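Local coordinates for ferric-siderophore receptor protein (Streptomyces coelicolor, PDB 2X4L) that probably binds ferric siderophores outside the cell membrane and hands them on for uptake, at residues D85-V88 with D89-T92; G95-W98 with G99-N102; V103-Y106 with A107-A110. All coordinates share one frame; numbering follows the deposited sequence.

Interaction 1. Residues D85-V88 with D89-T92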
ATOM      1  N   ASP A  85     -13.112   1.414  -0.879  1.00 11.94           N
ATOM      2  CA  ASP A  85     -14.571   1.607  -0.927  1.00 12.73           C
ATOM      3  C   ASP A  85     -15.196   0.692  -1.978  1.00 13.53           C
ATOM      4  O   ASP A  85     -16.370   0.872  -2.246  1.00 15.47           O
ATOM      5  CB  ASP A  85     -14.982   3.094  -1.184  1.00 14.24           C
ATOM      6  CG  ASP A  85     -14.578   3.982  -0.054  1.00 15.50           C
ATOM      7  OD1 ASP A  85     -14.802   3.578   1.118  1.00 20.05           O
ATOM      8  OD2 ASP A  85     -14.051   5.101  -0.365  1.00 18.11           O
ATOM      9  N   LEU A  86     -14.459  -0.305  -2.522  1.00 12.97           N
ATOM     10  CA  LEU A  86     -14.967  -1.179  -3.547  1.00 15.54           C
ATOM     11  C   LEU A  86     -16.249  -1.847  -3.082  1.00 13.62           C
ATOM     12  O   LEU A  86     -16.436  -2.153  -1.887  1.00 15.59           O
ATOM     13  CB  LEU A  86     -13.871  -2.279  -3.765  1.00 14.81           C
ATOM     14  CG  LEU A  86     -13.835  -3.060  -5.031  1.00 24.46           C
ATOM     15  CD1 LEU A  86     -13.453  -2.071  -6.131  1.00 22.61           C
ATOM     16  CD2 LEU A  86     -12.726  -4.067  -4.859  1.00 25.96           C
ATOM     17  N   ASP A  87     -17.174  -2.085  -4.024  1.00 13.65           N
ATOM     18  CA  ASP A  87     -18.308  -2.969  -3.756  1.00 14.03           C
ATOM     19  C   ASP A  87     -17.865  -4.399  -3.870  1.00 13.20           C
ATOM     20  O   ASP A  87     -17.833  -4.988  -4.961  1.00 13.63           O
ATOM     21  CB  ASP A  87     -19.477  -2.622  -4.701  1.00 14.85           C
ATOM     22  CG  ASP A  87     -20.604  -3.493  -4.517  1.00 14.51           C
ATOM     23  OD1 ASP A  87     -20.609  -4.412  -3.602  1.00 14.90           O
ATOM     24  OD2 ASP A  87     -21.706  -3.299  -5.200  1.00 15.19           O
ATOM     25  N   VAL A  88     -17.468  -4.934  -2.737  1.00 13.06           N
ATOM     26  CA  VAL A  88     -16.861  -6.291  -2.724  1.00 14.17           C
ATOM     27  C   VAL A  88     -17.874  -7.383  -3.044  1.00 15.07           C
ATOM     28  O   VAL A  88     -17.479  -8.481  -3.485  1.00 13.13           O
ATOM     29  CB  VAL A  88     -16.126  -6.596  -1.339  1.00 15.43           C
ATOM     30  CG1 VAL A  88     -15.068  -5.584  -1.151  1.00 14.36           C
ATOM     31  CG2 VAL A  88     -17.065  -6.676  -0.187  1.00 20.87           C
ATOM     32  N   ASP A  89     -19.180  -7.119  -2.890  1.00 14.19           N
ATOM     33  CA  ASP A  89     -20.201  -8.106  -3.290  1.00 14.98           C
ATOM     34  C   ASP A  89     -20.269  -8.145  -4.815  1.00 14.16           C
ATOM     35  O   ASP A  89     -20.560  -9.214  -5.366  1.00 14.72           O
ATOM     36  CB  ASP A  89     -21.592  -7.832  -2.678  1.00 16.17           C
ATOM     37  CG  ASP A  89     -22.577  -8.976  -3.042  1.00 21.00           C
ATOM     38  OD1 ASP A  89     -22.310 -10.157  -2.574  1.00 24.92           O
ATOM     39  OD2 ASP A  89     -23.524  -8.778  -3.878  1.00 22.25           O
ATOM     40  N   LYS A  90     -20.129  -7.001  -5.514  1.00 12.97           N
ATOM     41  CA  LYS A  90     -20.344  -7.009  -6.962  1.00 12.75           C
ATOM     42  C   LYS A  90     -19.221  -7.634  -7.730  1.00 12.84           C
ATOM     43  O   LYS A  90     -19.464  -8.374  -8.726  1.00 15.69           O
ATOM     44  CB  LYS A  90     -20.611  -5.556  -7.371  1.00 14.66           C
ATOM     45  CG  LYS A  90     -20.763  -5.380  -8.894  1.00 16.58           C
ATOM     46  CD  LYS A  90     -21.017  -3.887  -9.209  1.00 21.07           C
ATOM     47  CE  LYS A  90     -21.280  -3.618 -10.681  1.00 27.63           C
ATOM     48  NZ  LYS A  90     -22.356  -4.473 -11.143  1.00 34.34           N
ATOM     49  N   VAL A  91     -18.016  -7.380  -7.294  1.00 11.32           N
ATOM     50  CA  VAL A  91     -16.881  -7.920  -8.050  1.00  9.69           C
ATOM     51  C   VAL A  91     -16.725  -9.400  -7.767  1.00 10.76           C
ATOM     52  O   VAL A  91     -17.266  -9.896  -6.795  1.00 12.87           O
ATOM     53  CB  VAL A  91     -15.556  -7.265  -7.546  1.00 11.69           C
ATOM     54  CG1 VAL A  91     -15.517  -5.691  -7.837  1.00 14.26           C
ATOM     55  CG2 VAL A  91     -15.260  -7.494  -6.108  1.00 10.94           C
ATOM     56  N   THR A  92     -16.069 -10.118  -8.674  1.00  9.67           N
ATOM     57  CA  THR A  92     -15.794 -11.526  -8.417  1.00  9.63           C
ATOM     58  C   THR A  92     -14.428 -11.624  -7.743  1.00 10.00           C
ATOM     59  O   THR A  92     -13.450 -11.159  -8.302  1.00 10.19           O
ATOM     60  CB  THR A  92     -15.742 -12.303  -9.769  1.00  9.29           C
ATOM     61  OG1 THR A  92     -17.089 -12.284 -10.345  1.00 13.46           O
ATOM     62  CG2 THR A  92     -15.278 -13.762  -9.545  1.00 11.91           C
TER
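Leu86 and Val91 form the apolar underside of this turn, CG of Leu86 lying 4.2 Å from CG1 of Val91 with the two side chains crossing at about a right angle. Both also rest on Val68 of the neighbouring strand 67-69, and Leu86 reaches helix 52-60 through Ala55 and Phe59, which makes this the packed side. Val91 has CG1 anti to its carbonyl carbon (chi1 -65°), a setting that places CG1 beside Leu86 while CG2 approaches the carbonyl oxygen of Val88 at 3.6 Å. With an alanine here both methyls go, and a gap is likely to open against Leu86 and Val68.

The other side, a weakly bonded Asx turn in the loop leading into strand 92-95, is polar and largely exposed. With CG anti to the backbone N, Asp87 carries its carboxylate forward and offers OD1 weakly to two amides, Asp89 N at 3.1 Å and Lys90 N at 3.3 Å. Its own carbonyl oxygen accepts two more weak bonds, from Lys90 N and, more nearly straight at 161°, from Val91 N. CB of Lys90 sits close to Asp87 OD2, but its NZ lies 6.1 Å from that oxygen. One aspartate thus collects three successive amides by bent or long bonds whose sum holds the polar face, while apolar contact, with Leu86 buried, probably helps to hold the other side.

Interaction 2. Residues G95-W98 with G99-N102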
ATOM      1  N   GLY A  95      -9.381 -14.651  -5.468  1.00 10.37           N
ATOM      2  CA  GLY A  95      -8.487 -15.118  -4.419  1.00 10.57           C
ATOM      3  C   GLY A  95      -8.649 -14.044  -3.314  1.00  9.35           C
ATOM      4  O   GLY A  95      -8.772 -12.852  -3.659  1.00  9.99           O
ATOM      5  N   ASN A  96      -8.580 -14.480  -2.055  1.00 10.04           N
ATOM      6  CA  ASN A  96      -8.947 -13.598  -0.911  1.00  8.56           C
ATOM      7  C   ASN A  96      -7.786 -13.417   0.048  1.00 10.86           C
ATOM      8  O   ASN A  96      -7.997 -13.171   1.271  1.00 13.39           O
ATOM      9  CB  ASN A  96     -10.208 -14.126  -0.182  1.00 10.65           C
ATOM     10  CG  ASN A  96     -11.057 -13.008   0.380  1.00 11.26           C
ATOM     11  OD1 ASN A  96     -10.621 -11.867   0.513  1.00 10.58           O
ATOM     12  ND2 ASN A  96     -12.305 -13.363   0.758  1.00 14.99           N
ATOM     13  N   GLU A  97      -6.577 -13.565  -0.492  1.00 10.91           N
ATOM     14  CA  GLU A  97      -5.313 -13.402   0.241  1.00 12.28           C
ATOM     15  C   GLU A  97      -4.278 -13.113  -0.869  1.00 10.34           C
ATOM     16  O   GLU A  97      -4.574 -13.327  -2.072  1.00 10.81           O
ATOM     17  CB  GLU A  97      -4.927 -14.617   1.132  1.00 13.75           C
ATOM     18  CG  GLU A  97      -4.743 -15.832   0.291  1.00 17.44           C
ATOM     19  CD  GLU A  97      -4.519 -17.129   1.089  1.00 30.39           C
ATOM     20  OE1 GLU A  97      -4.801 -17.116   2.296  1.00 29.71           O
ATOM     21  OE2 GLU A  97      -4.059 -18.158   0.496  1.00 35.02           O
ATOM     22  N   TRP A  98      -3.094 -12.664  -0.439  1.00 11.25           N
ATOM     23  CA  TRP A  98      -2.016 -12.488  -1.408  1.00  9.31           C
ATOM     24  C   TRP A  98      -1.621 -13.836  -2.060  1.00 10.25           C
ATOM     25  O   TRP A  98      -1.646 -14.932  -1.441  1.00 12.29           O
ATOM     26  CB  TRP A  98      -0.831 -11.903  -0.690  1.00 13.45           C
ATOM     27  CG  TRP A  98       0.363 -11.669  -1.595  1.00 11.40           C
ATOM     28  CD1 TRP A  98       0.703 -10.482  -2.187  1.00 11.83           C
ATOM     29  CD2 TRP A  98       1.438 -12.597  -1.864  1.00 13.96           C
ATOM     30  NE1 TRP A  98       1.880 -10.680  -2.903  1.00 13.05           N
ATOM     31  CE2 TRP A  98       2.322 -11.942  -2.760  1.00 11.59           C
ATOM     32  CE3 TRP A  98       1.667 -13.960  -1.546  1.00 17.19           C
ATOM     33  CZ2 TRP A  98       3.535 -12.573  -3.198  1.00 17.19           C
ATOM     34  CZ3 TRP A  98       2.850 -14.606  -2.079  1.00 18.92           C
ATOM     35  CH2 TRP A  98       3.710 -13.908  -2.892  1.00 18.13           C
ATOM     36  N   GLY A  99      -1.309 -13.767  -3.352  1.00  9.45           N
ATOM     37  CA  GLY A  99      -0.772 -14.920  -4.066  1.00 11.28           C
ATOM     38  C   GLY A  99      -1.745 -15.997  -4.430  1.00 12.15           C
ATOM     39  O   GLY A  99      -1.402 -17.177  -4.555  1.00 15.02           O
ATOM     40  N   LYS A 100      -3.008 -15.625  -4.576  1.00 11.34           N
ATOM     41  CA  LYS A 100      -4.063 -16.592  -4.910  1.00 10.40           C
ATOM     42  C   LYS A 100      -4.968 -16.030  -6.014  1.00 10.66           C
ATOM     43  O   LYS A 100      -5.412 -14.884  -5.952  1.00 12.54           O
ATOM     44  CB  LYS A 100      -4.941 -16.762  -3.657  1.00 15.25           C
ATOM     45  CG  LYS A 100      -4.261 -17.611  -2.518  1.00 23.39           C
ATOM     46  CD  LYS A 100      -4.633 -19.127  -2.703  1.00 36.52           C
ATOM     47  CE  LYS A 100      -4.150 -20.099  -1.571  1.00 42.66           C
ATOM     48  NZ  LYS A 100      -2.649 -20.075  -1.512  1.00 44.36           N
ATOM     49  N   LEU A 101      -5.162 -16.833  -7.048  1.00 10.17           N
ATOM     50  CA  LEU A 101      -5.942 -16.336  -8.223  1.00  9.53           C
ATOM     51  C   LEU A 101      -6.448 -17.537  -9.001  1.00 10.53           C
ATOM     52  O   LEU A 101      -5.633 -18.288  -9.590  1.00 13.48           O
ATOM     53  CB  LEU A 101      -5.084 -15.401  -9.108  1.00 11.16           C
ATOM     54  CG  LEU A 101      -5.801 -14.528 -10.158  1.00  9.47           C
ATOM     55  CD1 LEU A 101      -4.818 -13.541 -10.810  1.00 11.46           C
ATOM     56  CD2 LEU A 101      -6.487 -15.416 -11.265  1.00 10.58           C
ATOM     57  N   ASN A 102      -7.735 -17.880  -8.904  1.00 10.43           N
ATOM     58  CA  ASN A 102      -8.202 -19.088  -9.546  1.00 12.43           C
ATOM     59  C   ASN A 102      -8.295 -18.883 -11.066  1.00 11.43           C
ATOM     60  O   ASN A 102      -8.981 -17.981 -11.541  1.00 12.08           O
ATOM     61  CB  ASN A 102      -9.567 -19.439  -8.996  1.00 12.17           C
ATOM     62  CG  ASN A 102     -10.072 -20.750  -9.535  1.00 14.26           C
ATOM     63  OD1 ASN A 102     -10.507 -20.810 -10.681  1.00 16.47           O
ATOM     64  ND2 ASN A 102     -10.026 -21.807  -8.744  1.00 15.31           N
TER
HETATM   65  O   HOH W   1      -4.165 -12.817  -4.729  1.00  6.03           O
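In the loop joining strand 92-95 to helix 103-108, the backbone from Glu97 to Lys100 folds as a type II beta turn, with Gly99 at positive phi (76°), and Gly95 comes back alongside Lys100 closely enough for a CA-H...O contact of 3.4 Å from Gly95 CA to Lys100 O. A side chain on Gly95 would run into that same oxygen. Across the mouth of the turn, a water donates to Glu97 O and accepts from Lys100 N at 3.0 Å, joining its two ends.

Glu97 and Lys100 meet on the outer surface. The glutamate leaves with CG between its backbone N and carbonyl carbon (chi1 62°) and then runs extended, while the lysine bends at chi2 and again at chi4, bringing NZ to 3.1 Å from Glu97 OE2 in a salt bridge; the place of that oxygen is less sure. Below the charges the chains touch through their carbons, CG of Glu97 lying 3.4 Å from CG of Lys100. The indole of Trp98 lies by Gly99, whose CA makes an off-centre CH-pi contact 4.1 Å from the centroid of the six-membered ring and 30° from its normal. The indole also meets Trp126 edge-to-face, and Ser127 OG accepts from Gly99 N. Water, an exposed ion pair and a glycine against an aromatic ring suggest a turn shaped chiefly by its backbone, its charges probably adding only modestly in solvent.

Interaction 3. Residues V103-Y106 with A107-A110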
ATOM      1  N   VAL A 103      -7.524 -19.668 -11.842  1.00 11.97           N
ATOM      2  CA  VAL A 103      -7.424 -19.357 -13.306  1.00 12.96           C
ATOM      3  C   VAL A 103      -8.684 -19.665 -14.045  1.00 12.66           C
ATOM      4  O   VAL A 103      -9.025 -18.891 -14.972  1.00 11.33           O
ATOM      5  CB  VAL A 103      -6.234 -20.157 -13.916  1.00 14.38           C
ATOM      6  CG1 VAL A 103      -6.139 -19.933 -15.418  1.00 15.91           C
ATOM      7  CG2 VAL A 103      -4.917 -19.794 -13.213  1.00 13.46           C
ATOM      8  N   GLU A 104      -9.388 -20.746 -13.655  1.00 13.99           N
ATOM      9  CA  GLU A 104     -10.631 -21.077 -14.355  1.00 13.70           C
ATOM     10  C   GLU A 104     -11.663 -19.972 -14.135  1.00 11.79           C
ATOM     11  O   GLU A 104     -12.352 -19.590 -15.081  1.00 13.41           O
ATOM     12  CB  GLU A 104     -11.205 -22.410 -13.877  1.00 15.23           C
ATOM     13  CG  GLU A 104     -10.306 -23.644 -14.225  1.00 21.60           C
ATOM     14  CD  GLU A 104     -10.838 -24.995 -13.598  1.00 35.04           C
ATOM     15  OE1 GLU A 104     -12.029 -25.113 -13.164  1.00 43.44           O
ATOM     16  OE2 GLU A 104     -10.047 -25.975 -13.551  1.00 44.26           O
ATOM     17  N   LYS A 105     -11.782 -19.482 -12.900  1.00 11.77           N
ATOM     18  CA  LYS A 105     -12.771 -18.444 -12.644  1.00 11.78           C
ATOM     19  C   LYS A 105     -12.306 -17.153 -13.292  1.00 10.17           C
ATOM     20  O   LYS A 105     -13.151 -16.328 -13.758  1.00 12.05           O
ATOM     21  CB  LYS A 105     -12.888 -18.241 -11.129  1.00 12.34           C
ATOM     22  CG  LYS A 105     -13.999 -17.354 -10.769  1.00 16.07           C
ATOM     23  CD  LYS A 105     -15.328 -18.168 -11.156  1.00 28.85           C
ATOM     24  CE  LYS A 105     -16.492 -17.697 -10.318  1.00 36.14           C
ATOM     25  NZ  LYS A 105     -15.877 -17.184  -9.080  1.00 32.95           N
ATOM     26  N   TYR A 106     -10.962 -16.881 -13.380  1.00 10.31           N
ATOM     27  CA  TYR A 106     -10.498 -15.697 -14.083  1.00  9.18           C
ATOM     28  C   TYR A 106     -10.950 -15.754 -15.583  1.00  9.48           C
ATOM     29  O   TYR A 106     -11.411 -14.762 -16.082  1.00 10.69           O
ATOM     30  CB  TYR A 106      -8.984 -15.708 -13.963  1.00  9.46           C
ATOM     31  CG  TYR A 106      -8.231 -14.637 -14.694  1.00  7.52           C
ATOM     32  CD1 TYR A 106      -8.602 -13.304 -14.612  1.00  8.92           C
ATOM     33  CD2 TYR A 106      -7.130 -14.953 -15.515  1.00 10.54           C
ATOM     34  CE1 TYR A 106      -7.861 -12.310 -15.285  1.00  9.93           C
ATOM     35  CE2 TYR A 106      -6.408 -13.978 -16.165  1.00  8.83           C
ATOM     36  CZ  TYR A 106      -6.759 -12.636 -16.016  1.00  9.02           C
ATOM     37  OH  TYR A 106      -6.116 -11.595 -16.662  1.00  9.82           O
ATOM     38  N   ALA A 107     -10.729 -16.921 -16.223  1.00 10.44           N
ATOM     39  CA  ALA A 107     -11.161 -17.044 -17.608  1.00 11.82           C
ATOM     40  C   ALA A 107     -12.641 -16.755 -17.793  1.00 11.40           C
ATOM     41  O   ALA A 107     -13.030 -16.160 -18.816  1.00 11.68           O
ATOM     42  CB  ALA A 107     -10.889 -18.442 -18.090  1.00 11.94           C
ATOM     43  N   SER A 108     -13.452 -17.187 -16.810  1.00 11.36           N
ATOM     44  CA  SER A 108     -14.903 -16.999 -16.881  1.00 11.89           C
ATOM     45  C   SER A 108     -15.314 -15.512 -16.929  1.00 11.49           C
ATOM     46  O   SER A 108     -16.455 -15.196 -17.341  1.00 14.28           O
ATOM     47  CB  SER A 108     -15.607 -17.764 -15.768  1.00 12.95           C
ATOM     48  OG  SER A 108     -15.599 -16.970 -14.631  1.00 16.18           O
ATOM     49  N   LEU A 109     -14.418 -14.587 -16.535  1.00 10.43           N
ATOM     50  CA  LEU A 109     -14.714 -13.147 -16.565  1.00 11.57           C
ATOM     51  C   LEU A 109     -14.444 -12.570 -17.905  1.00 12.20           C
ATOM     52  O   LEU A 109     -14.651 -11.365 -18.057  1.00 12.76           O
ATOM     53  CB  LEU A 109     -13.896 -12.366 -15.466  1.00 11.72           C
ATOM     54  CG  LEU A 109     -14.111 -12.953 -14.041  1.00 10.91           C
ATOM     55  CD1 LEU A 109     -13.316 -12.106 -13.125  1.00 14.31           C
ATOM     56  CD2 LEU A 109     -15.576 -12.864 -13.582  1.00 13.67           C
ATOM     57  N   ALA A 110     -13.967 -13.348 -18.900  1.00 11.26           N
ATOM     58  CA  ALA A 110     -13.586 -12.786 -20.190  1.00 11.30           C
ATOM     59  C   ALA A 110     -12.667 -11.566 -20.057  1.00 11.36           C
ATOM     60  O   ALA A 110     -12.932 -10.463 -20.505  1.00 11.99           O
ATOM     61  CB  ALA A 110     -14.880 -12.458 -20.992  1.00 12.70           C
TER
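Lys105 and Ser108 meet along the exposed flank of a short helix, and the hydroxyl is what joins them. Ser108 OG stands between its own backbone N and carbonyl carbon (chi1 85°), turned back along the helix, and donates to Lys105 O at 2.7 Å, tilted 21° from the carbonyl plane. The aliphatic part of the lysine passes beside the same hydroxyl, CD lying 3.7 Å from Ser108 OG, before the chain bends again and continues over Thr92 and Leu94 of the edge strand.

Tyr106 is directed differently. CG lies anti to the backbone N (chi1 176°), and the ring extends into the fold to pack on Val49, Leu94, Val136 and Leu139. Leu109, one turn later, also faces Val49; with CG anti to its carbonyl carbon, its side chain lies against two backbone oxygens, CB 3.5 Å from Tyr106 O and CG 3.5 Å from Lys105 O. The polar pair and the inward-packing Tyr106 and Leu109 thus lie on different faces of the helix.

Backbone bonding changes along the way. Ala107 N reaches Val103 O at 2.9 Å and Ser108 N reaches Glu104 O, both four residues back. Leu109 N then bonds Tyr106 O, only three residues back, from well above the carbonyl plane, and Ala110 N bonds Ala107 O, also three residues back, as its residue turns to positive phi. Together these mark a tightening C-terminal end on an amphipathic helix, here the short helix of the beta-alpha-beta crossover from edge strand 92-95 to strand 113-118, packed on the parallel sheet.

Overall arrangement
All three contacts are local and lie toward the surface of the domain built on the parallel sheet, following one another around its edge strand 92-95. Interaction 1 leads into that strand, interaction 2 turns away from its end, and interaction 3 is the helix that follows. Their chemistry differs accordingly: weak amide bonds to an aspartate in the first, water and an ion pair in the second, helical backbone bonds of shortening span, with a serine hydroxyl bond, in the third. Interactions 1 and 3 each send one buried residue inward, whereas the touching residues of interaction 2 include none. Interaction 3 meets both others, through Thr92 with Lys105 and Leu109, and through Leu101 with Tyr106.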